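Local structure of FAD-binding PCMH-type domain-containing protein (Gibberella zeae, 6YJO) at residues A261-M275 against Y290-L304. The protein probably acts as an FAD-dependent oxidoreductase of the oxygen-dependent FAD-linked family, carrying its flavin covalently attached. Residues are numbered along the deposited sequence; the frame is centred on the assembly and turned at random.
Sequences AMQKFAVTAPKELNM and YYGTRANLNTALRPL
The Phe265 ring is wedged between Leu304 and Ala269. Leu304 CB lies over one face, 3.8 Å from the ring centroid, as a CH-pi contact. Ala269 CB sits over the opposite face, toward the rim. The edge meets backbone: Phe265 CE1 is 3.0 Å from Ala300 O, which lies in the ring plane. With CG anti to the backbone N (chi1 -171°), the ring leaves helix 252-268 as a knob among Ala300, Leu301, Pro303 and Leu304. The Tyr290 ring has Leu297 CA over its centre on one face and Leu273 CB at its edge, in plane. Glu272 CB also touches this ring, 3.7 Å from Tyr290 CE1. The Asn274 amide stands steeply to the Tyr291 ring, with the planes 76° apart and Asn274 ND2 3.3 Å from Tyr291 CE2. That amide nitrogen donates to Thr182 OG1, while Tyr291 OH bonds to Phe178 O.

Leu304 CD2 and Met275 CE meet tip to tip at 3.4 Å. On its other branch, Leu304 CD1 packs against Met262 CG. Leu273 CD1 touches Leu297 CD1, and Phe244 of strand 242-248 adjoins both side chains. Just beyond the Leu273-Tyr290 antiparallel non-hydrogen-bonded pair, Tyr291 N donates to Glu272 O at 3.1 Å.

The axes of segments 261-268 and 294-304 approach to 10.1 Å, with directions 138° apart. Both helices lie against the antiparallel sheet containing strands 273-280 and 283-290, the hairpin that links them in sequence. The Asn274 side chain is about 11 Å from the bound FAD and about 6 Å from the side chain of the FAD-binding Tyr176. The arrangement is an alpha-beta-beta-alpha unit, consistent with the substrate domain of berberine-bridge-type flavoenzymes.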
ATOM      1  N   ALA A 261      12.502 -22.968  -4.570  1.00 65.18           N
ATOM      2  CA  ALA A 261      13.856 -22.440  -4.689  1.00 69.23           C
ATOM      3  C   ALA A 261      13.903 -20.950  -4.378  1.00 67.73           C
ATOM      4  O   ALA A 261      14.920 -20.454  -3.881  1.00 69.51           O
ATOM      5  CB  ALA A 261      14.402 -22.708  -6.090  1.00 70.10           C
ATOM      6  N   MET A 262      12.813 -20.228  -4.644  1.00 65.48           N
ATOM      7  CA  MET A 262      12.787 -18.794  -4.377  1.00 64.42           C
ATOM      8  C   MET A 262      12.664 -18.507  -2.887  1.00 62.21           C
ATOM      9  O   MET A 262      13.240 -17.531  -2.397  1.00 59.60           O
ATOM     10  CB  MET A 262      11.634 -18.137  -5.130  1.00 64.31           C
ATOM     11  CG  MET A 262      12.013 -17.616  -6.500  1.00 65.91           C
ATOM     12  SD  MET A 262      10.639 -16.764  -7.303  1.00 65.30           S
ATOM     13  CE  MET A 262      10.374 -15.403  -6.171  1.00 62.82           C
ATOM     14  N   GLN A 263      11.905 -19.329  -2.158  1.00 63.06           N
ATOM     15  CA  GLN A 263      11.841 -19.181  -0.707  1.00 64.34           C
ATOM     16  C   GLN A 263      13.233 -19.244  -0.099  1.00 66.70           C
ATOM     17  O   GLN A 263      13.602 -18.398   0.722  1.00 67.14           O
ATOM     18  CB  GLN A 263      10.953 -20.266  -0.096  1.00 63.89           C
ATOM     19  CG  GLN A 263       9.560 -20.366  -0.699  1.00 60.91           C
ATOM     20  CD  GLN A 263       8.585 -21.069   0.223  1.00 60.36           C
ATOM     21  OE1 GLN A 263       7.601 -20.481   0.672  1.00 59.97           O
ATOM     22  NE2 GLN A 263       8.847 -22.343   0.497  1.00 61.97           N
ATOM     23  N   LYS A 264      14.018 -20.251  -0.490  1.00 68.86           N
ATOM     24  CA  LYS A 264      15.382 -20.373   0.013  1.00 71.48           C
ATOM     25  C   LYS A 264      16.201 -19.140  -0.337  1.00 69.90           C
ATOM     26  O   LYS A 264      16.923 -18.601   0.509  1.00 70.25           O
ATOM     27  CB  LYS A 264      16.035 -21.633  -0.565  1.00 75.40           C
ATOM     28  CG  LYS A 264      15.249 -22.918  -0.317  1.00 75.95           C
ATOM     29  CD  LYS A 264      15.689 -24.041  -1.255  1.00 77.54           C
ATOM     30  CE  LYS A 264      17.065 -24.578  -0.895  1.00 79.79           C
ATOM     31  NZ  LYS A 264      17.260 -25.966  -1.394  1.00 81.28           N
ATOM     32  N   PHE A 265      16.090 -18.671  -1.581  1.00 67.53           N
ATOM     33  CA  PHE A 265      16.845 -17.502  -2.011  1.00 66.57           C
ATOM     34  C   PHE A 265      16.394 -16.241  -1.285  1.00 63.97           C
ATOM     35  O   PHE A 265      17.198 -15.323  -1.083  1.00 63.58           O
ATOM     36  CB  PHE A 265      16.700 -17.329  -3.523  1.00 65.13           C
ATOM     37  CG  PHE A 265      17.608 -16.292  -4.102  1.00 64.40           C
ATOM     38  CD1 PHE A 265      18.978 -16.492  -4.127  1.00 66.10           C
ATOM     39  CD2 PHE A 265      17.095 -15.120  -4.633  1.00 61.90           C
ATOM     40  CE1 PHE A 265      19.821 -15.542  -4.664  1.00 66.58           C
ATOM     41  CE2 PHE A 265      17.932 -14.168  -5.173  1.00 62.49           C
ATOM     42  CZ  PHE A 265      19.298 -14.378  -5.188  1.00 64.94           C
ATOM     43  N   ALA A 266      15.118 -16.171  -0.894  1.00 62.53           N
ATOM     44  CA  ALA A 266      14.631 -15.017  -0.147  1.00 62.04           C
ATOM     45  C   ALA A 266      15.268 -14.920   1.231  1.00 64.73           C
ATOM     46  O   ALA A 266      15.281 -13.834   1.820  1.00 65.01           O
ATOM     47  CB  ALA A 266      13.108 -15.081  -0.012  1.00 60.41           C
ATOM     48  N   VAL A 267      15.804 -16.024   1.749  1.00 66.58           N
ATOM     49  CA  VAL A 267      16.434 -16.007   3.063  1.00 66.48           C
ATOM     50  C   VAL A 267      17.888 -15.567   2.961  1.00 68.02           C
ATOM     51  O   VAL A 267      18.400 -14.883   3.854  1.00 69.17           O
ATOM     52  CB  VAL A 267      16.313 -17.396   3.718  1.00 66.94           C
ATOM     53  CG1 VAL A 267      17.022 -17.420   5.073  1.00 69.25           C
ATOM     54  CG2 VAL A 267      14.851 -17.795   3.855  1.00 63.93           C
ATOM     55  N   THR A 268      18.571 -15.940   1.875  1.00 68.31           N
ATOM     56  CA  THR A 268      20.020 -15.813   1.800  1.00 69.92           C
ATOM     57  C   THR A 268      20.505 -14.651   0.942  1.00 68.79           C
ATOM     58  O   THR A 268      21.649 -14.219   1.115  1.00 69.84           O
ATOM     59  CB  THR A 268      20.630 -17.108   1.247  1.00 72.82           C
ATOM     60  OG1 THR A 268      20.050 -17.402  -0.030  1.00 70.89           O
ATOM     61  CG2 THR A 268      20.380 -18.276   2.191  1.00 74.50           C
ATOM     62  N   ALA A 269      19.684 -14.136   0.030  1.00 66.70           N
ATOM     63  CA  ALA A 269      20.180 -13.157  -0.925  1.00 68.17           C
ATOM     64  C   ALA A 269      20.628 -11.881  -0.208  1.00 68.93           C
ATOM     65  O   ALA A 269      20.134 -11.564   0.876  1.00 69.46           O
ATOM     66  CB  ALA A 269      19.107 -12.826  -1.958  1.00 65.95           C
ATOM     67  N   PRO A 270      21.576 -11.139  -0.785  1.00 69.72           N
ATOM     68  CA  PRO A 270      21.994  -9.875  -0.167  1.00 69.12           C
ATOM     69  C   PRO A 270      20.838  -8.894  -0.052  1.00 64.63           C
ATOM     70  O   PRO A 270      19.822  -9.002  -0.744  1.00 61.01           O
ATOM     71  CB  PRO A 270      23.072  -9.348  -1.122  1.00 71.45           C
ATOM     72  CG  PRO A 270      23.580 -10.555  -1.822  1.00 74.40           C
ATOM     73  CD  PRO A 270      22.389 -11.460  -1.970  1.00 72.52           C
ATOM     74  N   LYS A 271      21.009  -7.914   0.842  1.00 64.19           N
ATOM     75  CA  LYS A 271      19.982  -6.897   1.034  1.00 61.49           C
ATOM     76  C   LYS A 271      19.933  -5.907  -0.123  1.00 59.09           C
ATOM     77  O   LYS A 271      18.914  -5.231  -0.296  1.00 57.22           O
ATOM     78  CB  LYS A 271      20.208  -6.157   2.355  1.00 63.00           C
ATOM     79  CG  LYS A 271      21.308  -5.113   2.322  1.00 65.83           C
ATOM     80  CD  LYS A 271      21.577  -4.566   3.714  1.00 67.26           C
ATOM     81  CE  LYS A 271      22.792  -3.659   3.729  1.00 69.11           C
ATOM     82  NZ  LYS A 271      24.028  -4.397   3.343  1.00 72.21           N
ATOM     83  N   GLU A 272      21.001  -5.808  -0.917  1.00 59.22           N
ATOM     84  CA  GLU A 272      20.980  -4.972  -2.115  1.00 57.00           C
ATOM     85  C   GLU A 272      20.007  -5.479  -3.171  1.00 52.05           C
ATOM     86  O   GLU A 272      19.751  -4.763  -4.144  1.00 49.23           O
ATOM     87  CB  GLU A 272      22.382  -4.884  -2.732  1.00 61.14           C
ATOM     88  CG  GLU A 272      23.314  -3.877  -2.062  1.00 64.02           C
ATOM     89  CD  GLU A 272      23.976  -4.421  -0.811  1.00 67.67           C
ATOM     90  OE1 GLU A 272      23.836  -5.633  -0.544  1.00 68.24           O
ATOM     91  OE2 GLU A 272      24.640  -3.638  -0.095  1.00 69.18           O
ATOM     92  N   LEU A 273      19.455  -6.676  -2.999  1.00 51.62           N
ATOM     93  CA  LEU A 273      18.641  -7.331  -4.013  1.00 51.57           C
ATOM     94  C   LEU A 273      17.164  -7.246  -3.640  1.00 49.58           C
ATOM     95  O   LEU A 273      16.787  -7.559  -2.506  1.00 49.26           O
ATOM     96  CB  LEU A 273      19.069  -8.790  -4.166  1.00 55.75           C
ATOM     97  CG  LEU A 273      18.309  -9.657  -5.168  1.00 59.21           C
ATOM     98  CD1 LEU A 273      18.554  -9.203  -6.598  1.00 60.68           C
ATOM     99  CD2 LEU A 273      18.717 -11.108  -4.986  1.00 62.16           C
ATOM    100  N   ASN A 274      16.338  -6.823  -4.596  1.00 48.93           N
ATOM    101  CA  ASN A 274      14.893  -6.715  -4.425  1.00 49.82           C
ATOM    102  C   ASN A 274      14.216  -7.484  -5.551  1.00 49.87           C
ATOM    103  O   ASN A 274      14.561  -7.297  -6.721  1.00 51.18           O
ATOM    104  CB  ASN A 274      14.449  -5.249  -4.433  1.00 50.14           C
ATOM    105  CG  ASN A 274      15.081  -4.445  -3.310  1.00 52.06           C
ATOM    106  OD1 ASN A 274      14.473  -4.250  -2.259  1.00 50.86           O
ATOM    107  ND2 ASN A 274      16.307  -3.972  -3.530  1.00 53.81           N
ATOM    108  N   MET A 275      13.253  -8.339  -5.209  1.00 48.98           N
ATOM    109  CA  MET A 275      12.714  -9.280  -6.182  1.00 50.20           C
ATOM    110  C   MET A 275      11.229  -9.512  -5.955  1.00 46.28           C
ATOM    111  O   MET A 275      10.739  -9.436  -4.826  1.00 46.73           O
ATOM    112  CB  MET A 275      13.450 -10.623  -6.106  1.00 55.02           C
ATOM    113  CG  MET A 275      13.653 -11.287  -7.450  1.00 59.40           C
ATOM    114  SD  MET A 275      14.806 -12.666  -7.362  1.00 65.58           S
ATOM    115  CE  MET A 275      13.732 -13.951  -6.734  1.00 63.92           C
ATOM    116  N   TYR A 290      18.430  -4.517  -8.345  1.00 53.63           N
ATOM    117  CA  TYR A 290      19.653  -4.695  -7.571  1.00 54.93           C
ATOM    118  C   TYR A 290      20.397  -3.368  -7.544  1.00 54.57           C
ATOM    119  O   TYR A 290      20.810  -2.862  -8.593  1.00 55.82           O
ATOM    120  CB  TYR A 290      20.535  -5.792  -8.172  1.00 56.68           C
ATOM    121  CG  TYR A 290      21.777  -6.088  -7.361  1.00 59.54           C
ATOM    122  CD1 TYR A 290      21.731  -6.965  -6.284  1.00 59.62           C
ATOM    123  CD2 TYR A 290      22.998  -5.493  -7.671  1.00 61.63           C
ATOM    124  CE1 TYR A 290      22.862  -7.238  -5.537  1.00 61.90           C
ATOM    125  CE2 TYR A 290      24.138  -5.764  -6.931  1.00 63.24           C
ATOM    126  CZ  TYR A 290      24.064  -6.636  -5.867  1.00 62.71           C
ATOM    127  OH  TYR A 290      25.190  -6.909  -5.122  1.00 62.48           O
ATOM    128  N   TYR A 291      20.556  -2.800  -6.352  1.00 53.42           N
ATOM    129  CA  TYR A 291      21.282  -1.542  -6.191  1.00 53.76           C
ATOM    130  C   TYR A 291      22.772  -1.860  -6.199  1.00 56.99           C
ATOM    131  O   TYR A 291      23.409  -2.069  -5.164  1.00 56.95           O
ATOM    132  CB  TYR A 291      20.830  -0.825  -4.925  1.00 52.46           C
ATOM    133  CG  TYR A 291      19.357  -0.492  -4.986  1.00 51.62           C
ATOM    134  CD1 TYR A 291      18.890   0.503  -5.839  1.00 51.47           C
ATOM    135  CD2 TYR A 291      18.428  -1.194  -4.228  1.00 49.61           C
ATOM    136  CE1 TYR A 291      17.547   0.800  -5.919  1.00 49.91           C
ATOM    137  CE2 TYR A 291      17.080  -0.902  -4.303  1.00 47.13           C
ATOM    138  CZ  TYR A 291      16.646   0.097  -5.150  1.00 48.75           C
ATOM    139  OH  TYR A 291      15.302   0.395  -5.232  1.00 49.21           O
ATOM    140  N   GLY A 292      23.323  -1.891  -7.406  1.00 58.15           N
ATOM    141  CA  GLY A 292      24.693  -2.306  -7.613  1.00 60.14           C
ATOM    142  C   GLY A 292      24.939  -2.532  -9.092  1.00 60.93           C
ATOM    143  O   GLY A 292      24.102  -2.199  -9.936  1.00 57.17           O
ATOM    144  N   THR A 293      26.098  -3.115  -9.387  1.00 65.11           N
ATOM    145  CA  THR A 293      26.510  -3.313 -10.768  1.00 65.26           C
ATOM    146  C   THR A 293      25.902  -4.593 -11.341  1.00 65.68           C
ATOM    147  O   THR A 293      25.470  -5.492 -10.614  1.00 57.67           O
ATOM    148  CB  THR A 293      28.035  -3.373 -10.874  1.00 68.17           C
ATOM    149  OG1 THR A 293      28.515  -4.582 -10.276  1.00 68.88           O
ATOM    150  CG2 THR A 293      28.668  -2.178 -10.171  1.00 68.27           C
ATOM    151  N   ARG A 294      25.870  -4.664 -12.675  1.00 65.86           N
ATOM    152  CA  ARG A 294      25.361  -5.862 -13.335  1.00 64.23           C
ATOM    153  C   ARG A 294      26.144  -7.096 -12.904  1.00 67.18           C
ATOM    154  O   ARG A 294      25.556  -8.121 -12.533  1.00 65.51           O
ATOM    155  CB  ARG A 294      25.419  -5.696 -14.856  1.00 62.68           C
ATOM    156  CG  ARG A 294      25.152  -6.987 -15.644  1.00 62.05           C
ATOM    157  CD  ARG A 294      23.789  -7.592 -15.306  1.00 59.61           C
ATOM    158  NE  ARG A 294      23.624  -8.933 -15.865  1.00 59.23           N
ATOM    159  CZ  ARG A 294      23.229  -9.190 -17.108  1.00 57.84           C
ATOM    160  NH1 ARG A 294      22.956  -8.200 -17.947  1.00 56.05           N
ATOM    161  NH2 ARG A 294      23.108 -10.446 -17.517  1.00 58.02           N
ATOM    162  N   ALA A 295      27.478  -7.011 -12.945  1.00 70.00           N
ATOM    163  CA  ALA A 295      28.307  -8.157 -12.598  1.00 72.47           C
ATOM    164  C   ALA A 295      28.078  -8.605 -11.160  1.00 71.83           C
ATOM    165  O   ALA A 295      28.181  -9.801 -10.861  1.00 73.18           O
ATOM    166  CB  ALA A 295      29.780  -7.822 -12.824  1.00 69.99           C
ATOM    167  N   ASN A 296      27.765  -7.674 -10.256  1.00 69.35           N
ATOM    168  CA  ASN A 296      27.452  -8.073  -8.887  1.00 68.86           C
ATOM    169  C   ASN A 296      26.076  -8.715  -8.801  1.00 65.99           C
ATOM    170  O   ASN A 296      25.889  -9.689  -8.063  1.00 66.69           O
ATOM    171  CB  ASN A 296      27.534  -6.873  -7.944  1.00 68.80           C
ATOM    172  CG  ASN A 296      28.960  -6.446  -7.662  1.00 73.16           C
ATOM    173  OD1 ASN A 296      29.271  -5.257  -7.672  1.00 75.05           O
ATOM    174  ND2 ASN A 296      29.836  -7.417  -7.404  1.00 75.62           N
ATOM    175  N   LEU A 297      25.101  -8.181  -9.542  1.00 63.09           N
ATOM    176  CA  LEU A 297      23.800  -8.836  -9.636  1.00 59.81           C
ATOM    177  C   LEU A 297      23.959 -10.274 -10.111  1.00 61.43           C
ATOM    178  O   LEU A 297      23.308 -11.187  -9.589  1.00 59.65           O
ATOM    179  CB  LEU A 297      22.889  -8.052 -10.585  1.00 56.64           C
ATOM    180  CG  LEU A 297      21.587  -8.717 -11.047  1.00 54.88           C
ATOM    181  CD1 LEU A 297      20.585  -8.803  -9.908  1.00 52.35           C
ATOM    182  CD2 LEU A 297      20.996  -7.964 -12.229  1.00 54.52           C
ATOM    183  N   ASN A 298      24.829 -10.494 -11.097  1.00 65.71           N
ATOM    184  CA  ASN A 298      25.043 -11.838 -11.621  1.00 70.65           C
ATOM    185  C   ASN A 298      25.491 -12.801 -10.527  1.00 73.15           C
ATOM    186  O   ASN A 298      25.042 -13.952 -10.482  1.00 72.59           O
ATOM    187  CB  ASN A 298      26.068 -11.792 -12.754  1.00 73.13           C
ATOM    188  CG  ASN A 298      25.506 -11.164 -14.018  1.00 72.17           C
ATOM    189  OD1 ASN A 298      24.307 -11.254 -14.287  1.00 69.96           O
ATOM    190  ND2 ASN A 298      26.368 -10.522 -14.799  1.00 73.37           N
ATOM    191  N   THR A 299      26.379 -12.353  -9.638  1.00 76.57           N
ATOM    192  CA  THR A 299      26.821 -13.225  -8.555  1.00 80.24           C
ATOM    193  C   THR A 299      25.715 -13.456  -7.532  1.00 77.13           C
ATOM    194  O   THR A 299      25.627 -14.542  -6.949  1.00 77.73           O
ATOM    195  CB  THR A 299      28.056 -12.636  -7.874  1.00 85.12           C
ATOM    196  OG1 THR A 299      27.822 -11.254  -7.571  1.00 85.94           O
ATOM    197  CG2 THR A 299      29.276 -12.771  -8.776  1.00 87.90           C
ATOM    198  N   ALA A 300      24.865 -12.453  -7.296  1.00 73.49           N
ATOM    199  CA  ALA A 300      23.784 -12.616  -6.330  1.00 70.78           C
ATOM    200  C   ALA A 300      22.732 -13.595  -6.836  1.00 70.09           C
ATOM    201  O   ALA A 300      22.154 -14.360  -6.053  1.00 69.69           O
ATOM    202  CB  ALA A 300      23.141 -11.263  -6.026  1.00 67.15           C
ATOM    203  N   LEU A 301      22.464 -13.582  -8.143  1.00 70.72           N
ATOM    204  CA  LEU A 301      21.432 -14.434  -8.721  1.00 69.24           C
ATOM    205  C   LEU A 301      21.917 -15.846  -9.010  1.00 72.48           C
ATOM    206  O   LEU A 301      21.088 -16.744  -9.193  1.00 72.79           O
ATOM    207  CB  LEU A 301      20.909 -13.814 -10.017  1.00 66.92           C
ATOM    208  CG  LEU A 301      19.949 -12.636  -9.870  1.00 64.78           C
ATOM    209  CD1 LEU A 301      19.594 -12.074 -11.241  1.00 63.85           C
ATOM    210  CD2 LEU A 301      18.695 -13.059  -9.115  1.00 62.60           C
ATOM    211  N   ARG A 302      23.229 -16.063  -9.063  1.00 74.79           N
ATOM    212  CA  ARG A 302      23.765 -17.365  -9.458  1.00 74.56           C
ATOM    213  C   ARG A 302      23.132 -18.534  -8.714  1.00 72.00           C
ATOM    214  O   ARG A 302      22.785 -19.533  -9.365  1.00 70.49           O
ATOM    215  CB  ARG A 302      25.289 -17.359  -9.272  1.00 76.61           C
ATOM    216  CG  ARG A 302      25.996 -18.461 -10.054  1.00 79.14           C
ATOM    217  CD  ARG A 302      27.523 -18.378  -9.957  1.00 81.95           C
ATOM    218  NE  ARG A 302      28.041 -17.040 -10.236  1.00 81.08           N
ATOM    219  CZ  ARG A 302      28.004 -16.450 -11.429  1.00 80.20           C
ATOM    220  NH1 ARG A 302      27.460 -17.069 -12.472  1.00 79.56           N
ATOM    221  NH2 ARG A 302      28.506 -15.230 -11.580  1.00 80.13           N
ATOM    222  N   PRO A 303      22.946 -18.494  -7.390  1.00 71.64           N
ATOM    223  CA  PRO A 303      22.360 -19.670  -6.722  1.00 72.69           C
ATOM    224  C   PRO A 303      20.914 -19.920  -7.115  1.00 70.88           C
ATOM    225  O   PRO A 303      20.514 -21.082  -7.269  1.00 72.19           O
ATOM    226  CB  PRO A 303      22.499 -19.337  -5.228  1.00 71.57           C
ATOM    227  CG  PRO A 303      23.478 -18.196  -5.153  1.00 72.26           C
ATOM    228  CD  PRO A 303      23.288 -17.435  -6.427  1.00 71.37           C
ATOM    229  N   LEU A 304      20.113 -18.865  -7.285  1.00 67.52           N
ATOM    230  CA  LEU A 304      18.719 -19.055  -7.679  1.00 65.84           C
ATOM    231  C   LEU A 304      18.614 -19.494  -9.135  1.00 65.46           C
ATOM    232  O   LEU A 304      17.880 -20.436  -9.457  1.00 64.78           O
ATOM    233  CB  LEU A 304      17.926 -17.767  -7.444  1.00 65.02           C
ATOM    234  CG  LEU A 304      16.508 -17.713  -8.022  1.00 63.28           C
ATOM    235  CD1 LEU A 304      15.653 -18.861  -7.505  1.00 62.79           C
ATOM    236  CD2 LEU A 304      15.864 -16.376  -7.693  1.00 61.14           C
TER